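Local atomic coordinates of putative Zn-dependent Alcohol Dehydrogenase (Rhodobacter sphaeroides, PDB entry 3IV6), a protein that binds S-adenosylmethionine in a Rossmann-like fold and, despite its dehydrogenase name, is probably a methyltransferase of unknown substrate. Residues R130-M135 / A224-D229; E15-Q20 / K201-E206; N36-E41 / T251-F256. One frame throughout, in Å; residues are numbered along the deposited sequence.

Contact 1 of 3, residues R130-M135 / A224-D229; sequences RACLGM and ALLSHD
C132, on helix 125-139, brings its sulfur up to two consecutive leucines, L225 and L226, at the end of helix 219-226. The buried surface is modest, 98 Å² over both sides, and about half of it belongs to the cysteine. SG lies 4.2 Å from CD2 of L225 and 4.3 Å from CD2 of L226. The two methyls meet the sulfur from directions about 76° apart. The two methyl carbons, L225 CD2 and L226 CD2, are 5.2 Å from each other.

Neither leucine CB is aimed at the opposing helix, and the two side chains reach the sulfur by different first torsions. In L225 the chain extends away from the backbone N, with CG anti to it (chi1 169°), whereas in L226 CG is folded back beside the N (chi1 -66°). Both branches thereby turn inward on the same atom. The meeting is apolar, a thiol against methyl groups, and all three side chains are buried. Just beyond it the chain leaves the helix, and the side-chain amide nitrogen of N232 bonds to the carbonyl oxygens of both L226 and H228.

V231 also touches C132, and L225 leans further along helix 125-139 onto A128 and R129. L226 meets F256 of strand 251-258, while M135 reaches V114 and N116 of strand 113-117, so the contact joins two helices beside the central sheet.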
ATOM      1  N   ARG A 130      12.251   3.929   1.431  1.00 27.94           N
ATOM      2  CA  ARG A 130      12.080   4.961   0.410  1.00 28.97           C
ATOM      3  C   ARG A 130      10.643   5.537   0.347  1.00 28.48           C
ATOM      4  O   ARG A 130      10.446   6.748   0.220  1.00 30.43           O
ATOM      5  CB  ARG A 130      12.536   4.432  -0.955  1.00 30.64           C
ATOM      6  CG  ARG A 130      14.042   4.435  -1.135  1.00 30.12           C
ATOM      7  CD  ARG A 130      14.434   4.149  -2.577  1.00 35.19           C
ATOM      8  NE  ARG A 130      14.274   2.734  -2.900  1.00 42.01           N
ATOM      9  CZ  ARG A 130      13.489   2.251  -3.859  1.00 44.52           C
ATOM     10  NH1 ARG A 130      12.773   3.061  -4.642  1.00 40.57           N
ATOM     11  NH2 ARG A 130      13.441   0.942  -4.038  1.00 41.96           N
ATOM     12  N   ALA A 131       9.646   4.666   0.421  1.00 25.19           N
ATOM     13  CA  ALA A 131       8.262   5.113   0.406  1.00 26.84           C
ATOM     14  C   ALA A 131       7.959   6.092   1.542  1.00 28.91           C
ATOM     15  O   ALA A 131       7.437   7.173   1.294  1.00 30.17           O
ATOM     16  CB  ALA A 131       7.307   3.930   0.455  1.00 23.04           C
ATOM     17  N   CYS A 132       8.293   5.720   2.775  1.00 25.88           N
ATOM     18  CA  CYS A 132       7.978   6.562   3.937  1.00 26.20           C
ATOM     19  C   CYS A 132       8.583   7.936   3.801  1.00 27.09           C
ATOM     20  O   CYS A 132       7.895   8.914   3.989  1.00 28.34           O
ATOM     21  CB  CYS A 132       8.372   5.880   5.264  1.00 23.45           C
ATOM     22  SG  CYS A 132       7.329   4.388   5.524  1.00 29.53           S
ATOM     23  N   LEU A 133       9.863   8.003   3.440  1.00 31.26           N
ATOM     24  CA  LEU A 133      10.509   9.251   3.004  1.00 32.38           C
ATOM     25  C   LEU A 133       9.665  10.047   1.967  1.00 32.45           C
ATOM     26  O   LEU A 133       9.442  11.237   2.126  1.00 33.28           O
ATOM     27  CB  LEU A 133      11.913   8.960   2.461  1.00 34.43           C
ATOM     28  CG  LEU A 133      12.935  10.105   2.399  1.00 42.39           C
ATOM     29  CD1 LEU A 133      12.939  10.950   3.673  1.00 39.47           C
ATOM     30  CD2 LEU A 133      14.314   9.557   2.146  1.00 42.40           C
ATOM     31  N   GLY A 134       9.184   9.378   0.926  1.00 30.01           N
ATOM     32  CA  GLY A 134       8.311  10.014  -0.021  1.00 27.02           C
ATOM     33  C   GLY A 134       7.045  10.591   0.601  1.00 26.88           C
ATOM     34  O   GLY A 134       6.589  11.665   0.225  1.00 30.09           O
HETATM   35  N   MSE A 135       6.432   9.878   1.529  1.00 25.06           N
HETATM   36  CA  MSE A 135       5.199  10.367   2.117  1.00 23.56           C
HETATM   37  C   MSE A 135       5.492  11.630   2.952  1.00 28.28           C
HETATM   38  O   MSE A 135       4.742  12.628   2.935  1.00 26.21           O
HETATM   39  CB  MSE A 135       4.567   9.291   2.982  1.00 19.37           C
HETATM   40  CG  MSE A 135       4.156   8.030   2.264  1.00 25.44           C
HETATM   41 SE   MSE A 135       3.697   6.529   3.469  0.75 34.30          SE
HETATM   42  CE  MSE A 135       3.952   5.045   2.227  1.00 21.57           C
ATOM     43  N   ALA A 224      10.760  -0.155  13.511  1.00 36.95           N
ATOM     44  CA  ALA A 224      12.165  -0.180  13.064  1.00 34.37           C
ATOM     45  C   ALA A 224      12.352   0.539  11.729  1.00 34.51           C
ATOM     46  O   ALA A 224      13.369   1.176  11.480  1.00 35.56           O
ATOM     47  CB  ALA A 224      12.626  -1.582  12.936  1.00 25.54           C
ATOM     48  N   LEU A 225      11.362   0.397  10.868  1.00 32.13           N
ATOM     49  CA  LEU A 225      11.363   1.051   9.573  1.00 37.51           C
ATOM     50  C   LEU A 225      11.310   2.575   9.677  1.00 37.71           C
ATOM     51  O   LEU A 225      12.081   3.276   9.023  1.00 43.51           O
ATOM     52  CB  LEU A 225      10.158   0.545   8.785  1.00 36.93           C
ATOM     53  CG  LEU A 225       9.745   1.225   7.503  1.00 29.86           C
ATOM     54  CD1 LEU A 225      10.716   0.814   6.480  1.00 34.99           C
ATOM     55  CD2 LEU A 225       8.412   0.677   7.184  1.00 26.82           C
ATOM     56  N   LEU A 226      10.388   3.065  10.497  1.00 32.38           N
ATOM     57  CA  LEU A 226      10.180   4.489  10.739  1.00 30.84           C
ATOM     58  C   LEU A 226      11.344   5.204  11.401  1.00 33.77           C
ATOM     59  O   LEU A 226      11.510   6.405  11.185  1.00 33.52           O
ATOM     60  CB  LEU A 226       8.938   4.696  11.597  1.00 29.81           C
ATOM     61  CG  LEU A 226       7.564   4.335  11.008  1.00 31.32           C
ATOM     62  CD1 LEU A 226       6.502   4.570  12.041  1.00 28.52           C
ATOM     63  CD2 LEU A 226       7.226   5.111   9.718  1.00 25.21           C
ATOM     64  N   SER A 227      12.137   4.465  12.188  1.00 37.10           N
ATOM     65  CA  SER A 227      13.318   4.989  12.899  1.00 32.36           C
ATOM     66  C   SER A 227      14.619   4.752  12.158  1.00 35.95           C
ATOM     67  O   SER A 227      15.694   5.107  12.643  1.00 41.70           O
ATOM     68  CB  SER A 227      13.456   4.322  14.262  1.00 37.05           C
ATOM     69  OG  SER A 227      13.774   2.937  14.153  1.00 37.75           O
ATOM     70  N   HIS A 228      14.528   4.117  10.999  1.00 38.86           N
ATOM     71  CA  HIS A 228      15.702   3.790  10.196  1.00 36.82           C
ATOM     72  C   HIS A 228      16.365   5.052   9.650  1.00 38.66           C
ATOM     73  O   HIS A 228      15.687   6.010   9.239  1.00 37.08           O
ATOM     74  CB  HIS A 228      15.295   2.871   9.035  1.00 36.84           C
ATOM     75  CG  HIS A 228      16.457   2.252   8.327  1.00 40.55           C
ATOM     76  ND1 HIS A 228      17.191   2.922   7.368  1.00 39.34           N
ATOM     77  CD2 HIS A 228      17.022   1.026   8.451  1.00 36.92           C
ATOM     78  CE1 HIS A 228      18.158   2.134   6.936  1.00 40.30           C
ATOM     79  NE2 HIS A 228      18.082   0.982   7.580  1.00 39.73           N
ATOM     80  N   ASP A 229      17.694   5.037   9.636  1.00 44.58           N
ATOM     81  CA  ASP A 229      18.500   6.149   9.106  1.00 50.35           C
ATOM     82  C   ASP A 229      18.044   6.683   7.741  1.00 45.68           C
ATOM     83  O   ASP A 229      18.166   7.870   7.485  1.00 45.94           O
ATOM     84  CB  ASP A 229      19.991   5.769   9.039  1.00 48.70           C
ATOM     85  CG  ASP A 229      20.557   5.362  10.401  1.00 73.23           C
ATOM     86  OD1 ASP A 229      20.066   5.896  11.423  1.00 67.45           O
ATOM     87  OD2 ASP A 229      21.500   4.525  10.445  1.00 76.27           O
TER

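Contact 2 of 3, residues E15-Q20 / K201-E206; sequences ELIGNQ and KPTLLE
L16 and I17 lie in the short connection between helices 11-15 and 20-23, part of the N-terminal extension that precedes the first strand of this Rossmann-like fold of the class I methyltransferase type. They pack against T203 and E206 on one side of helix 201-210, which precedes an edge strand, 213-215, of the small antiparallel sheet. The pairing therefore joins the N-terminal extension to a part of the chain lying outside the central sheet, near the S-adenosylmethionine pocket: the side chain of I17 is about 8 Å from the bound ligand.

L16 points at the helix, CD1 making the closer contact. This methyl meets the aliphatic part of E206, 3.5 Å from both CB and CG, and lies 3.9 Å from the carbonyl oxygen of T203. CD2 of L16 is 4.2 Å from CG2 of T203. Leucine and glutamate cross at about a right angle, and the glutamate chain then bends (chi2 57°), taking its carboxylate away to salt bridges with R209 and R210. The methylene part is thus what the leucine meets.

T203 divides its two branches. CG2, anti to the backbone N, takes the apolar role and receives CD1 of I17 at 3.8 Å; OG1 turns to the carboxylate of D200. I17 in turn touches W207, one turn further along the helix, and M79 of helix 77-86.

After I17 the chain turns at G18, which has a positive phi of 53°. The carbonyl oxygen of I17 accepts a hydrogen bond from the backbone N of Q20 at 3.2 Å and, more weakly, one from its side-chain NE2, also at 3.2 Å, with an N-H...O angle of 134°.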
ATOM      1  N   GLU A  15      -1.771  -3.337 -13.763  1.00 42.47           N
ATOM      2  CA  GLU A  15      -2.357  -3.332 -15.097  1.00 46.65           C
ATOM      3  C   GLU A  15      -3.300  -4.508 -15.287  1.00 44.14           C
ATOM      4  O   GLU A  15      -4.277  -4.424 -16.033  1.00 47.08           O
ATOM      5  CB  GLU A  15      -1.239  -3.403 -16.126  1.00 48.94           C
ATOM      6  CG  GLU A  15      -0.293  -2.250 -15.977  1.00 52.48           C
ATOM      7  CD  GLU A  15      -0.997  -0.938 -16.213  1.00 52.69           C
ATOM      8  OE1 GLU A  15      -1.010  -0.101 -15.283  1.00 48.91           O
ATOM      9  OE2 GLU A  15      -1.542  -0.766 -17.330  1.00 51.49           O
ATOM     10  N   LEU A  16      -2.989  -5.595 -14.594  1.00 43.00           N
ATOM     11  CA  LEU A  16      -3.789  -6.803 -14.576  1.00 43.95           C
ATOM     12  C   LEU A  16      -5.121  -6.675 -13.850  1.00 45.93           C
ATOM     13  O   LEU A  16      -6.079  -7.373 -14.197  1.00 50.49           O
ATOM     14  CB  LEU A  16      -3.005  -7.891 -13.877  1.00 43.93           C
ATOM     15  CG  LEU A  16      -2.668  -9.089 -14.737  1.00 56.11           C
ATOM     16  CD1 LEU A  16      -2.251 -10.176 -13.792  1.00 55.36           C
ATOM     17  CD2 LEU A  16      -3.885  -9.501 -15.542  1.00 60.10           C
ATOM     18  N   ILE A  17      -5.171  -5.809 -12.838  1.00 41.98           N
ATOM     19  CA  ILE A  17      -6.285  -5.798 -11.901  1.00 43.68           C
ATOM     20  C   ILE A  17      -7.285  -4.687 -12.175  1.00 45.40           C
ATOM     21  O   ILE A  17      -8.470  -4.946 -12.409  1.00 47.35           O
ATOM     22  CB  ILE A  17      -5.810  -5.708 -10.438  1.00 43.89           C
ATOM     23  CG1 ILE A  17      -5.006  -6.955 -10.034  1.00 41.51           C
ATOM     24  CG2 ILE A  17      -6.976  -5.518  -9.507  1.00 43.53           C
ATOM     25  CD1 ILE A  17      -5.643  -8.264 -10.412  1.00 40.54           C
ATOM     26  N   GLY A  18      -6.822  -3.447 -12.172  1.00 43.76           N
ATOM     27  CA  GLY A  18      -7.737  -2.338 -12.374  1.00 40.37           C
ATOM     28  C   GLY A  18      -8.910  -2.386 -11.416  1.00 38.61           C
ATOM     29  O   GLY A  18      -8.842  -2.962 -10.342  1.00 34.83           O
ATOM     30  N   ASN A  19     -10.005  -1.766 -11.817  1.00 38.85           N
ATOM     31  CA  ASN A  19     -11.187  -1.723 -10.990  1.00 30.88           C
ATOM     32  C   ASN A  19     -11.662  -3.054 -10.378  1.00 32.45           C
ATOM     33  O   ASN A  19     -12.499  -3.063  -9.495  1.00 36.07           O
ATOM     34  CB  ASN A  19     -12.331  -0.991 -11.718  1.00 38.91           C
ATOM     35  CG  ASN A  19     -12.795  -1.687 -13.006  1.00 43.11           C
ATOM     36  OD1 ASN A  19     -12.511  -2.869 -13.246  1.00 49.63           O
ATOM     37  ND2 ASN A  19     -13.543  -0.948 -13.829  1.00 39.69           N
ATOM     38  N   GLN A  20     -11.146  -4.181 -10.828  1.00 37.44           N
ATOM     39  CA  GLN A  20     -11.547  -5.451 -10.230  1.00 39.92           C
ATOM     40  C   GLN A  20     -11.253  -5.467  -8.736  1.00 36.82           C
ATOM     41  O   GLN A  20     -11.954  -6.115  -7.955  1.00 37.71           O
ATOM     42  CB  GLN A  20     -10.824  -6.620 -10.894  1.00 38.35           C
ATOM     43  CG  GLN A  20     -11.232  -6.886 -12.310  1.00 39.23           C
ATOM     44  CD  GLN A  20     -10.467  -8.035 -12.897  1.00 41.99           C
ATOM     45  OE1 GLN A  20     -10.794  -9.199 -12.670  1.00 47.71           O
ATOM     46  NE2 GLN A  20      -9.427  -7.719 -13.651  1.00 42.53           N
ATOM     47  N   LYS A 201      -8.329 -17.805 -10.569  1.00 54.23           N
ATOM     48  CA  LYS A 201      -6.960 -18.261 -10.302  1.00 54.48           C
ATOM     49  C   LYS A 201      -5.928 -17.752 -11.299  1.00 52.35           C
ATOM     50  O   LYS A 201      -4.869 -17.316 -10.904  1.00 51.99           O
ATOM     51  CB  LYS A 201      -6.873 -19.778 -10.140  1.00 54.52           C
ATOM     52  CG  LYS A 201      -6.932 -20.252  -8.685  1.00 66.59           C
ATOM     53  CD  LYS A 201      -8.076 -19.566  -7.916  1.00 74.30           C
ATOM     54  CE  LYS A 201      -7.847 -19.524  -6.380  1.00 69.62           C
ATOM     55  NZ  LYS A 201      -8.834 -18.619  -5.718  1.00 56.75           N
ATOM     56  N   PRO A 202      -6.231 -17.797 -12.601  1.00 60.09           N
ATOM     57  CA  PRO A 202      -5.224 -17.279 -13.546  1.00 59.67           C
ATOM     58  C   PRO A 202      -4.808 -15.845 -13.242  1.00 52.11           C
ATOM     59  O   PRO A 202      -3.617 -15.478 -13.377  1.00 48.49           O
ATOM     60  CB  PRO A 202      -5.945 -17.352 -14.895  1.00 52.35           C
ATOM     61  CG  PRO A 202      -6.887 -18.479 -14.724  1.00 59.21           C
ATOM     62  CD  PRO A 202      -7.354 -18.452 -13.294  1.00 58.16           C
ATOM     63  N   THR A 203      -5.795 -15.038 -12.851  1.00 50.05           N
ATOM     64  CA  THR A 203      -5.525 -13.636 -12.629  1.00 47.50           C
ATOM     65  C   THR A 203      -4.744 -13.471 -11.324  1.00 42.93           C
ATOM     66  O   THR A 203      -3.824 -12.654 -11.251  1.00 43.67           O
ATOM     67  CB  THR A 203      -6.785 -12.750 -12.737  1.00 44.84           C
ATOM     68  OG1 THR A 203      -7.389 -12.944 -14.016  1.00 43.21           O
ATOM     69  CG2 THR A 203      -6.410 -11.283 -12.664  1.00 42.46           C
ATOM     70  N   LEU A 204      -5.031 -14.298 -10.331  1.00 40.35           N
ATOM     71  CA  LEU A 204      -4.312 -14.176  -9.073  1.00 45.89           C
ATOM     72  C   LEU A 204      -2.842 -14.501  -9.255  1.00 45.20           C
ATOM     73  O   LEU A 204      -1.964 -13.656  -8.993  1.00 40.80           O
ATOM     74  CB  LEU A 204      -4.955 -15.038  -7.988  1.00 47.26           C
ATOM     75  CG  LEU A 204      -6.288 -14.430  -7.547  1.00 49.23           C
ATOM     76  CD1 LEU A 204      -6.990 -15.242  -6.453  1.00 46.98           C
ATOM     77  CD2 LEU A 204      -6.047 -12.981  -7.101  1.00 45.64           C
ATOM     78  N   LEU A 205      -2.600 -15.728  -9.718  1.00 48.18           N
ATOM     79  CA  LEU A 205      -1.274 -16.262  -9.965  1.00 42.90           C
ATOM     80  C   LEU A 205      -0.438 -15.228 -10.646  1.00 40.27           C
ATOM     81  O   LEU A 205       0.680 -14.954 -10.216  1.00 40.03           O
ATOM     82  CB  LEU A 205      -1.356 -17.485 -10.867  1.00 53.48           C
ATOM     83  CG  LEU A 205      -0.054 -18.275 -11.057  1.00 59.41           C
ATOM     84  CD1 LEU A 205       0.210 -19.047  -9.795  1.00 57.71           C
ATOM     85  CD2 LEU A 205      -0.105 -19.209 -12.256  1.00 51.99           C
ATOM     86  N   GLU A 206      -0.964 -14.636 -11.713  1.00 38.70           N
ATOM     87  CA  GLU A 206      -0.159 -13.686 -12.471  1.00 37.70           C
ATOM     88  C   GLU A 206       0.137 -12.418 -11.675  1.00 42.67           C
ATOM     89  O   GLU A 206       1.280 -11.946 -11.626  1.00 39.18           O
ATOM     90  CB  GLU A 206      -0.801 -13.368 -13.824  1.00 43.03           C
ATOM     91  CG  GLU A 206       0.115 -12.585 -14.802  1.00 48.30           C
ATOM     92  CD  GLU A 206       1.446 -13.306 -15.095  1.00 59.53           C
ATOM     93  OE1 GLU A 206       1.518 -14.564 -14.933  1.00 53.85           O
ATOM     94  OE2 GLU A 206       2.413 -12.606 -15.481  1.00 52.41           O
TER

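Contact 3 of 3, residues N36-E41 / T251-F256; sequences NDIFLE and TMLYQF
Helix 33-39 lies beside strand 251-258, with F39 and L253 the nearest pair, 8.4 Å apart between their CA atoms, a spacing that leaves the contact to side chains. L253 projects from the strand toward the helix and supplies all of the strand's share of the buried surface. Its CG is anti to the backbone N (chi1 170°), which carries the isobutyl fork outward to F39 and I38.

CD1 of L253 approaches the far end of the phenylalanine ring, 3.8 Å from CE2 and 4.1 Å from CZ of F39. CD2 of L253 lies over a face of the same ring, and it also meets I38, whose CG2 is 3.9 Å away. The I38 and L253 side chains run antiparallel alongside each other. The leucine fork is thus covered by the ring of F39 and the branch methyl of I38 together. F39 also touches S147 of strand 143-149 and L59 of helix 57-65, so its side chain also contacts a second strand of the sheet and a neighbouring helix.

The strand is the antiparallel member inserted between 143-149 and 237-244, as is characteristic of class I methyltransferase folds; L253 bonds through its backbone with V243. Polar linkage comes from R145, whose NH2 binds the carbonyl oxygens of F39 and E41, while its NE makes a weak bond to OE1 of Q255. The chemistry implies a division of labour: methyls and an aromatic face join helix to sheet through apolar contact, which has no directional bond, and R145 adds bonds to 36-41 and a weak one to Q255.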
ATOM      1  N   ASN A  36     -12.565   3.974   6.760  1.00 21.49           N
ATOM      2  CA  ASN A  36     -12.502   5.180   5.957  1.00 22.41           C
ATOM      3  C   ASN A  36     -12.616   6.410   6.865  1.00 28.53           C
ATOM      4  O   ASN A  36     -11.801   7.329   6.795  1.00 25.67           O
ATOM      5  CB  ASN A  36     -13.612   5.203   4.904  1.00 25.57           C
ATOM      6  CG  ASN A  36     -13.360   4.234   3.750  1.00 25.30           C
ATOM      7  OD1 ASN A  36     -12.254   3.739   3.559  1.00 23.76           O
ATOM      8  ND2 ASN A  36     -14.387   3.971   2.978  1.00 24.09           N
ATOM      9  N   ASP A  37     -13.611   6.390   7.751  1.00 29.18           N
ATOM     10  CA  ASP A  37     -13.801   7.426   8.749  1.00 23.17           C
ATOM     11  C   ASP A  37     -12.592   7.668   9.678  1.00 24.87           C
ATOM     12  O   ASP A  37     -12.215   8.812   9.938  1.00 28.47           O
ATOM     13  CB  ASP A  37     -15.071   7.132   9.534  1.00 22.67           C
ATOM     14  CG  ASP A  37     -16.315   7.252   8.678  1.00 32.58           C
ATOM     15  OD1 ASP A  37     -16.184   7.682   7.500  1.00 35.73           O
ATOM     16  OD2 ASP A  37     -17.424   6.916   9.166  1.00 35.13           O
ATOM     17  N   ILE A  38     -11.981   6.609  10.179  1.00 20.26           N
ATOM     18  CA  ILE A  38     -10.814   6.772  11.028  1.00 23.07           C
ATOM     19  C   ILE A  38      -9.623   7.399  10.295  1.00 22.88           C
ATOM     20  O   ILE A  38      -8.860   8.166  10.873  1.00 25.44           O
ATOM     21  CB  ILE A  38     -10.415   5.423  11.630  1.00 24.48           C
ATOM     22  CG1 ILE A  38     -11.483   4.958  12.611  1.00 16.76           C
ATOM     23  CG2 ILE A  38      -9.029   5.475  12.282  1.00 20.00           C
ATOM     24  CD1 ILE A  38     -11.435   3.463  12.893  1.00 17.69           C
ATOM     25  N   PHE A  39      -9.470   7.047   9.023  1.00 23.89           N
ATOM     26  CA  PHE A  39      -8.428   7.569   8.138  1.00 22.70           C
ATOM     27  C   PHE A  39      -8.596   9.079   7.971  1.00 24.29           C
ATOM     28  O   PHE A  39      -7.668   9.788   7.603  1.00 24.65           O
ATOM     29  CB  PHE A  39      -8.512   6.880   6.745  1.00 20.51           C
ATOM     30  CG  PHE A  39      -7.501   5.771   6.549  1.00 23.09           C
ATOM     31  CD1 PHE A  39      -7.895   4.449   6.558  1.00 19.23           C
ATOM     32  CD2 PHE A  39      -6.145   6.061   6.399  1.00 21.88           C
ATOM     33  CE1 PHE A  39      -6.969   3.440   6.398  1.00 25.32           C
ATOM     34  CE2 PHE A  39      -5.207   5.052   6.241  1.00 24.39           C
ATOM     35  CZ  PHE A  39      -5.618   3.731   6.245  1.00 25.48           C
ATOM     36  N   LEU A  40      -9.792   9.560   8.264  1.00 25.16           N
ATOM     37  CA  LEU A  40     -10.188  10.889   7.863  1.00 28.75           C
ATOM     38  C   LEU A  40     -10.498  11.804   9.032  1.00 25.68           C
ATOM     39  O   LEU A  40     -10.893  12.937   8.830  1.00 27.11           O
ATOM     40  CB  LEU A  40     -11.416  10.804   6.938  1.00 29.07           C
ATOM     41  CG  LEU A  40     -11.199  10.272   5.524  1.00 22.83           C
ATOM     42  CD1 LEU A  40     -12.535  10.223   4.785  1.00 25.11           C
ATOM     43  CD2 LEU A  40     -10.226  11.140   4.817  1.00 20.73           C
ATOM     44  N   GLU A  41     -10.333  11.310  10.242  1.00 23.98           N
ATOM     45  CA  GLU A  41     -10.669  12.102  11.409  1.00 26.29           C
ATOM     46  C   GLU A  41      -9.865  13.377  11.520  1.00 27.80           C
ATOM     47  O   GLU A  41      -8.668  13.361  11.333  1.00 29.99           O
ATOM     48  CB  GLU A  41     -10.461  11.299  12.673  1.00 28.92           C
ATOM     49  CG  GLU A  41     -11.359  10.110  12.794  1.00 33.91           C
ATOM     50  CD  GLU A  41     -11.041   9.300  14.024  1.00 35.31           C
ATOM     51  OE1 GLU A  41     -10.075   9.649  14.746  1.00 35.39           O
ATOM     52  OE2 GLU A  41     -11.756   8.312  14.265  1.00 36.80           O
ATOM     53  N   THR A 251      -4.600  -5.190  11.623  1.00 31.38           N
ATOM     54  CA  THR A 251      -4.061  -4.092  10.830  1.00 28.66           C
ATOM     55  C   THR A 251      -3.902  -2.830  11.672  1.00 28.80           C
ATOM     56  O   THR A 251      -4.884  -2.258  12.142  1.00 30.91           O
ATOM     57  CB  THR A 251      -4.957  -3.779   9.618  1.00 33.08           C
ATOM     58  OG1 THR A 251      -4.747  -4.763   8.597  1.00 31.95           O
ATOM     59  CG2 THR A 251      -4.636  -2.401   9.059  1.00 27.39           C
HETATM   60  N   MSE A 252      -2.657  -2.403  11.857  1.00 25.48           N
HETATM   61  CA  MSE A 252      -2.365  -1.217  12.655  1.00 25.33           C
HETATM   62  C   MSE A 252      -2.227   0.019  11.774  1.00 27.67           C
HETATM   63  O   MSE A 252      -1.523  -0.001  10.764  1.00 26.30           O
HETATM   64  CB  MSE A 252      -1.090  -1.424  13.475  1.00 26.11           C
HETATM   65  CG  MSE A 252      -0.789  -0.297  14.449  1.00 34.33           C
HETATM   66 SE   MSE A 252      -1.287  -0.734  16.283  0.63 45.08          SE
HETATM   67  CE  MSE A 252      -0.310  -2.411  16.471  1.00 30.33           C
ATOM     68  N   LEU A 253      -2.903   1.096  12.164  1.00 29.82           N
ATOM     69  CA  LEU A 253      -2.767   2.375  11.478  1.00 24.43           C
ATOM     70  C   LEU A 253      -1.801   3.296  12.216  1.00 23.30           C
ATOM     71  O   LEU A 253      -1.907   3.482  13.427  1.00 26.18           O
ATOM     72  CB  LEU A 253      -4.132   3.053  11.335  1.00 26.16           C
ATOM     73  CG  LEU A 253      -4.120   4.507  10.860  1.00 24.68           C
ATOM     74  CD1 LEU A 253      -3.332   4.644   9.566  1.00 22.44           C
ATOM     75  CD2 LEU A 253      -5.539   5.027  10.685  1.00 18.10           C
ATOM     76  N   TYR A 254      -0.858   3.870  11.475  1.00 24.14           N
ATOM     77  CA  TYR A 254       0.246   4.622  12.081  1.00 28.31           C
ATOM     78  C   TYR A 254       0.210   6.022  11.582  1.00 28.28           C
ATOM     79  O   TYR A 254       0.222   6.230  10.365  1.00 29.50           O
ATOM     80  CB  TYR A 254       1.619   4.071  11.667  1.00 24.02           C
ATOM     81  CG  TYR A 254       1.838   2.679  12.112  1.00 23.43           C
ATOM     82  CD1 TYR A 254       2.608   2.409  13.240  1.00 23.56           C
ATOM     83  CD2 TYR A 254       1.251   1.619  11.431  1.00 22.54           C
ATOM     84  CE1 TYR A 254       2.814   1.116  13.675  1.00 24.92           C
ATOM     85  CE2 TYR A 254       1.445   0.292  11.859  1.00 26.67           C
ATOM     86  CZ  TYR A 254       2.230   0.051  12.995  1.00 30.62           C
ATOM     87  OH  TYR A 254       2.432  -1.223  13.466  1.00 31.14           O
ATOM     88  N   GLN A 255       0.209   6.968  12.522  1.00 29.34           N
ATOM     89  CA  GLN A 255       0.193   8.392  12.211  1.00 25.82           C
ATOM     90  C   GLN A 255       1.539   8.955  12.625  1.00 25.92           C
ATOM     91  O   GLN A 255       1.966   8.816  13.772  1.00 28.06           O
ATOM     92  CB  GLN A 255      -0.963   9.080  12.939  1.00 22.88           C
ATOM     93  CG  GLN A 255      -0.910  10.603  12.917  1.00 23.62           C
ATOM     94  CD  GLN A 255      -2.173  11.221  13.482  1.00 27.48           C
ATOM     95  OE1 GLN A 255      -3.274  10.762  13.195  1.00 27.55           O
ATOM     96  NE2 GLN A 255      -2.021  12.265  14.298  1.00 30.19           N
ATOM     97  N   PHE A 256       2.232   9.557  11.674  1.00 22.82           N
ATOM     98  CA  PHE A 256       3.581  10.059  11.919  1.00 22.01           C
ATOM     99  C   PHE A 256       3.909  11.318  11.113  1.00 26.80           C
ATOM    100  O   PHE A 256       3.214  11.696  10.160  1.00 27.43           O
ATOM    101  CB  PHE A 256       4.645   8.963  11.691  1.00 23.43           C
ATOM    102  CG  PHE A 256       4.687   8.378  10.273  1.00 25.69           C
ATOM    103  CD1 PHE A 256       5.640   8.819   9.345  1.00 28.70           C
ATOM    104  CD2 PHE A 256       3.806   7.376   9.859  1.00 27.02           C
ATOM    105  CE1 PHE A 256       5.725   8.271   8.037  1.00 21.89           C
ATOM    106  CE2 PHE A 256       3.887   6.844   8.550  1.00 22.18           C
ATOM    107  CZ  PHE A 256       4.852   7.288   7.662  1.00 20.75           C
TER

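Contacts 1 and 3 share strand 251-258: L253 faces helix 33-39 on one side of the sheet, and F256 points to the other, where its CZ lies 3.8 Å from CD2 of L226. Their centres are 18 Å apart. Contact 2 stands off across the centre of the chain, about 29 Å from contact 1 and 27 Å from contact 3, centre to centre, with no touch to either. The bound S-adenosylmethionine is about 7 Å from the side chain of F39, about 8 Å from the side chain of I17 and about 11 Å from the side chain of C132. Contacts 2 and 3 thus approach the ligand from different parts of the fold, and contact 1 is more remote.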